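Local coordinates for protein staphylococcal enterotoxin-like toxin (Staphylococcus aureus, PDB 4DXF) that probably binds host carbohydrates as a superantigen-like protein built from an OB-fold domain and a beta-grasp domain, at residues A109-K115 against D197-I203; G160-I164 against T175-H179. All coordinates share one frame; numbering follows the deposited sequence.

Interaction 1: residues A109-K115 against D197-I203; sequences AGVRITK and DNIEVNI
The flat groups that meet between G110-T114 and I199-I203 are peptide units of two parallel strands, neighbours inside the mixed sheet of a beta-grasp domain. G110 O, R112 O and T114 O accept from I199 N, V201 N and I203 N, the first of these bonds, I199 N to G110 O, measuring 2.9 Å; R112 N and T114 N bond back to I199 O and V201 O. Before this ladder begins, a water accepts from G110 N and donates to D197 O, bridging the strands. Close by, N198 rests its CB against G110 O, while N198 ND2 donates to D197 OD2 at 2.9 Å, the oxygen lying in the N198 amide plane and ND2 coming from above the carboxylate plane.

V111, I113, I199 and V201 form an apolar patch on one face, where L145 of helix 138-153 packs on I199, and L149 on I113 and V201. V111 divides its branches there: CG2 lies alongside I199 CB at 4.0 Å, while CG1, anti to the backbone N (chi1 178°), reaches V201 CG2 at 4.2 Å. I113 CG1 stands beside V201 CB in turn.

The reverse side is polar. E200 turns its charge to a salt bridge with K167, and R112 NE stays 5.4 Å from E200 OE2. Farther along, one water hydrogen-bonds to T114 OG1 at 2.8 Å and donates to V201 O, the carbonyl already used by T114 N.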
# COMPACT_ATOMS: atom_id res chain seq x y z
N ALA A 109 -12.86 -9.46 2.65
CA ALA A 109 -13.26 -9.24 1.26
C ALA A 109 -12.68 -10.45 0.46
O ALA A 109 -11.50 -10.77 0.66
CB ALA A 109 -12.67 -7.91 0.77
N GLY A 110 -13.50 -11.12 -0.36
CA GLY A 110 -13.00 -12.29 -1.16
C GLY A 110 -12.06 -11.81 -2.26
O GLY A 110 -12.27 -10.74 -2.82
N VAL A 111 -11.03 -12.60 -2.55
CA VAL A 111 -10.02 -12.27 -3.59
C VAL A 111 -10.16 -13.38 -4.63
O VAL A 111 -10.26 -14.56 -4.26
CB VAL A 111 -8.68 -12.26 -3.03
CG1 VAL A 111 -7.66 -11.98 -4.13
CG2 VAL A 111 -8.57 -11.18 -1.92
N ARG A 112 -10.24 -13.00 -5.90
CA ARG A 112 -10.36 -14.02 -6.97
C ARG A 112 -9.19 -13.73 -7.89
O ARG A 112 -9.08 -12.58 -8.38
CB ARG A 112 -11.67 -13.78 -7.75
CG ARG A 112 -12.99 -13.88 -6.89
CD ARG A 112 -14.19 -13.17 -7.57
NE ARG A 112 -15.45 -13.50 -6.89
CZ ARG A 112 -15.88 -14.75 -6.67
NH1 ARG A 112 -15.14 -15.79 -7.05
NH2 ARG A 112 -17.04 -14.97 -6.05
N ILE A 113 -8.39 -14.77 -8.19
CA ILE A 113 -7.11 -14.63 -8.90
C ILE A 113 -7.16 -15.43 -10.17
O ILE A 113 -7.45 -16.62 -10.10
CB ILE A 113 -5.97 -15.10 -8.06
CG1 ILE A 113 -5.97 -14.21 -6.79
CG2 ILE A 113 -4.60 -14.94 -8.85
CD1 ILE A 113 -5.31 -14.84 -5.55
N THR A 114 -6.92 -14.77 -11.30
CA THR A 114 -6.86 -15.54 -12.53
C THR A 114 -5.44 -15.32 -13.03
O THR A 114 -5.00 -14.16 -13.12
CB THR A 114 -7.88 -15.08 -13.61
OG1 THR A 114 -9.25 -15.08 -13.16
CG2 THR A 114 -7.80 -15.96 -14.89
N LYS A 115 -4.74 -16.42 -13.38
CA LYS A 115 -3.39 -16.29 -13.83
C LYS A 115 -3.16 -17.04 -15.14
O LYS A 115 -3.63 -18.14 -15.24
CB LYS A 115 -2.51 -16.88 -12.77
CG LYS A 115 -0.99 -16.97 -13.19
CD LYS A 115 -0.03 -17.24 -12.06
CE LYS A 115 -0.15 -18.62 -11.46
NZ LYS A 115 1.07 -18.92 -10.67
N ASP A 197 -15.81 -4.45 -1.24
CA ASP A 197 -16.65 -5.59 -1.43
C ASP A 197 -15.86 -6.88 -1.75
O ASP A 197 -15.93 -7.88 -1.00
CB ASP A 197 -17.64 -5.27 -2.54
CG ASP A 197 -18.72 -6.29 -2.61
OD1 ASP A 197 -19.29 -6.66 -1.54
OD2 ASP A 197 -18.96 -6.75 -3.72
N ASN A 198 -15.11 -6.84 -2.86
CA ASN A 198 -14.28 -7.97 -3.34
C ASN A 198 -13.12 -7.42 -4.18
O ASN A 198 -13.09 -6.24 -4.61
CB ASN A 198 -15.09 -9.06 -4.10
CG ASN A 198 -15.66 -8.56 -5.41
OD1 ASN A 198 -15.05 -8.69 -6.48
ND2 ASN A 198 -16.81 -7.94 -5.32
N ILE A 199 -12.17 -8.31 -4.42
CA ILE A 199 -10.92 -7.91 -5.03
C ILE A 199 -10.75 -8.91 -6.19
O ILE A 199 -10.92 -10.11 -5.96
CB ILE A 199 -9.79 -8.02 -4.03
CG1 ILE A 199 -10.02 -7.03 -2.89
CG2 ILE A 199 -8.43 -7.73 -4.71
CD1 ILE A 199 -9.04 -7.13 -1.83
N GLU A 200 -10.44 -8.39 -7.37
CA GLU A 200 -10.23 -9.20 -8.60
C GLU A 200 -8.79 -9.04 -9.10
O GLU A 200 -8.27 -7.93 -9.24
CB GLU A 200 -11.28 -8.86 -9.67
CG GLU A 200 -12.72 -9.47 -9.45
CD GLU A 200 -13.86 -8.71 -10.21
OE1 GLU A 200 -13.58 -7.74 -10.98
OE2 GLU A 200 -15.05 -9.09 -10.02
N VAL A 201 -8.07 -10.15 -9.32
CA VAL A 201 -6.64 -10.02 -9.65
C VAL A 201 -6.50 -10.79 -10.98
O VAL A 201 -7.04 -11.89 -11.08
CB VAL A 201 -5.75 -10.69 -8.59
CG1 VAL A 201 -4.28 -10.67 -9.00
CG2 VAL A 201 -5.84 -9.90 -7.25
N ASN A 202 -5.83 -10.18 -11.96
CA ASN A 202 -5.62 -10.88 -13.22
C ASN A 202 -4.15 -10.80 -13.56
O ASN A 202 -3.56 -9.72 -13.56
CB ASN A 202 -6.57 -10.35 -14.30
CG ASN A 202 -6.54 -11.22 -15.53
OD1 ASN A 202 -6.83 -12.41 -15.47
ND2 ASN A 202 -6.08 -10.66 -16.61
N ILE A 203 -3.49 -11.94 -13.80
CA ILE A 203 -2.02 -11.86 -13.90
C ILE A 203 -1.68 -12.52 -15.21
O ILE A 203 -2.26 -13.57 -15.49
CB ILE A 203 -1.37 -12.65 -12.76
CG1 ILE A 203 -1.54 -11.93 -11.40
CG2 ILE A 203 0.15 -12.89 -12.93
CD1 ILE A 203 -1.15 -12.93 -10.33
O HOH W 1 -16.13 -10.75 -0.68
O HOH W 2 -9.76 -12.96 -11.41

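Interaction 2: residues G160-I164 against T175-H179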
# COMPACT_ATOMS: atom_id res chain seq x y z
N GLY A 160 4.56 -11.27 -14.81
CA GLY A 160 4.62 -10.03 -13.97
C GLY A 160 3.83 -8.84 -14.49
O GLY A 160 4.27 -7.72 -14.30
N SER A 161 2.68 -9.09 -15.11
CA SER A 161 1.82 -8.07 -15.65
C SER A 161 0.38 -8.41 -15.27
O SER A 161 0.12 -9.52 -14.76
CB SER A 161 2.00 -7.99 -17.19
OG SER A 161 1.08 -7.04 -17.70
N GLY A 162 -0.53 -7.44 -15.45
CA GLY A 162 -1.97 -7.61 -15.23
C GLY A 162 -2.38 -6.55 -14.20
O GLY A 162 -1.80 -5.46 -14.18
N LYS A 163 -3.35 -6.88 -13.40
CA LYS A 163 -3.93 -5.82 -12.49
C LYS A 163 -4.60 -6.38 -11.26
O LYS A 163 -5.13 -7.50 -11.26
CB LYS A 163 -4.90 -4.95 -13.26
CG LYS A 163 -6.13 -5.67 -13.73
CD LYS A 163 -6.93 -4.80 -14.74
CE LYS A 163 -8.28 -5.46 -15.11
NZ LYS A 163 -8.21 -6.91 -15.46
N ILE A 164 -4.58 -5.55 -10.19
CA ILE A 164 -5.47 -5.80 -9.09
C ILE A 164 -6.62 -4.73 -9.11
O ILE A 164 -6.35 -3.52 -9.37
CB ILE A 164 -4.70 -5.61 -7.81
CG1 ILE A 164 -3.63 -6.68 -7.58
CG2 ILE A 164 -5.72 -5.51 -6.63
CD1 ILE A 164 -2.52 -6.05 -6.76
N THR A 175 -7.80 0.55 -9.23
CA THR A 175 -6.99 -0.39 -10.04
C THR A 175 -5.50 -0.17 -9.89
O THR A 175 -4.99 0.98 -9.98
CB THR A 175 -7.44 -0.32 -11.57
OG1 THR A 175 -8.82 -0.67 -11.62
CG2 THR A 175 -6.60 -1.31 -12.40
N PHE A 176 -4.75 -1.27 -9.76
CA PHE A 176 -3.30 -1.21 -9.65
C PHE A 176 -2.71 -2.09 -10.78
O PHE A 176 -2.91 -3.28 -10.76
CB PHE A 176 -2.79 -1.81 -8.35
CG PHE A 176 -3.50 -1.29 -7.11
CD1 PHE A 176 -3.76 0.05 -6.96
CD2 PHE A 176 -3.84 -2.19 -6.08
CE1 PHE A 176 -4.41 0.52 -5.77
CE2 PHE A 176 -4.49 -1.77 -4.92
CZ PHE A 176 -4.79 -0.43 -4.74
N GLU A 177 -2.08 -1.47 -11.77
CA GLU A 177 -1.38 -2.23 -12.86
C GLU A 177 -0.14 -2.83 -12.32
O GLU A 177 0.67 -2.18 -11.68
CB GLU A 177 -1.06 -1.25 -14.04
CG GLU A 177 -2.31 -0.63 -14.61
CD GLU A 177 -3.20 -1.62 -15.44
OE1 GLU A 177 -2.73 -2.69 -15.90
OE2 GLU A 177 -4.39 -1.33 -15.65
N LEU A 178 -0.00 -4.15 -12.49
CA LEU A 178 1.11 -4.90 -11.91
C LEU A 178 2.45 -4.73 -12.65
O LEU A 178 3.44 -5.06 -12.11
CB LEU A 178 0.71 -6.40 -11.81
CG LEU A 178 -0.57 -6.66 -10.99
CD1 LEU A 178 -0.85 -8.12 -11.17
CD2 LEU A 178 -0.17 -6.34 -9.57
N HIS A 179 2.48 -4.19 -13.87
CA HIS A 179 3.80 -4.06 -14.54
C HIS A 179 4.63 -2.89 -14.03
O HIS A 179 5.79 -2.70 -14.47
CB HIS A 179 3.59 -3.90 -16.08
CG HIS A 179 2.95 -2.61 -16.48
ND1 HIS A 179 1.59 -2.47 -16.61
CD2 HIS A 179 3.49 -1.39 -16.75
CE1 HIS A 179 1.31 -1.22 -16.94
NE2 HIS A 179 2.45 -0.55 -17.05
O HOH W 3 0.14 -4.52 -16.02
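I164 is the pivot of this hairpin contact, set against F176 on one hand and L178 on the other. The I164 side chain crosses that of L178 at about a right angle, I164 CD1 touching L178 CD2 at 3.7 Å. Toward F176 the approach is slanted, with I164 CG2 lying 3.9 Å from CD2 of the ring. This apolar group faces helix 138-153, where L145 and R146 adjoin I164, and R146 also adjoins L178.

Beneath the side chains, I164 and F176 form an antiparallel hydrogen-bonded pair, their backbone N and O atoms joined both ways. K163 and E177 follow as a non-hydrogen-bonded pair. One step on, where the chain leaves regular strand geometry, L178 N gives G162 O a nearly straight bond of 2.8 Å, yet the donor stands 40° out of the carbonyl plane. L178 then lays its branched end over the G162-K163 peptide, CD1 coming within 3.6 Å of K163 N.

On the opposite side, E177 folds back at chi2 (-72°), bringing OE1 to 3.4 Å from G162 O, two acceptors, not hydrogen-bonded to each other. A water stands between the segments: it accepts from G162 N and H179 N, bonds in plane to the ring edge of H179 at ND1 (2.6 Å), and makes a weak donation to E177 OE1. Three backbone hydrogen bonds thus join the two segments and I164, F176 and L178 pack on the helix side, while at this end of the hairpin regular pairing gives way to water bridging.

How the interactions relate
Following the chain from the N terminus, the OB-fold domain comes first, and strand 107-116 then opens the beta-grasp domain. The chain passes through strand 122-131 and helix 138-153 before interaction 2 closes a short loop of ten residues, the hairpin of strands 162-168 and 173-177. Only afterwards does strand 196-203 return beside 109-115, so interaction 1 closes a loop of 81 residues that encloses the smaller one without crossing it. The two contacts adjoin in one sheet: N202 O and K163 N are probably hydrogen-bonded, and I203 packs on L178. Together they link the domain's first and last strands to the hairpin whose second strand forms one edge of the sheet, over the same helix.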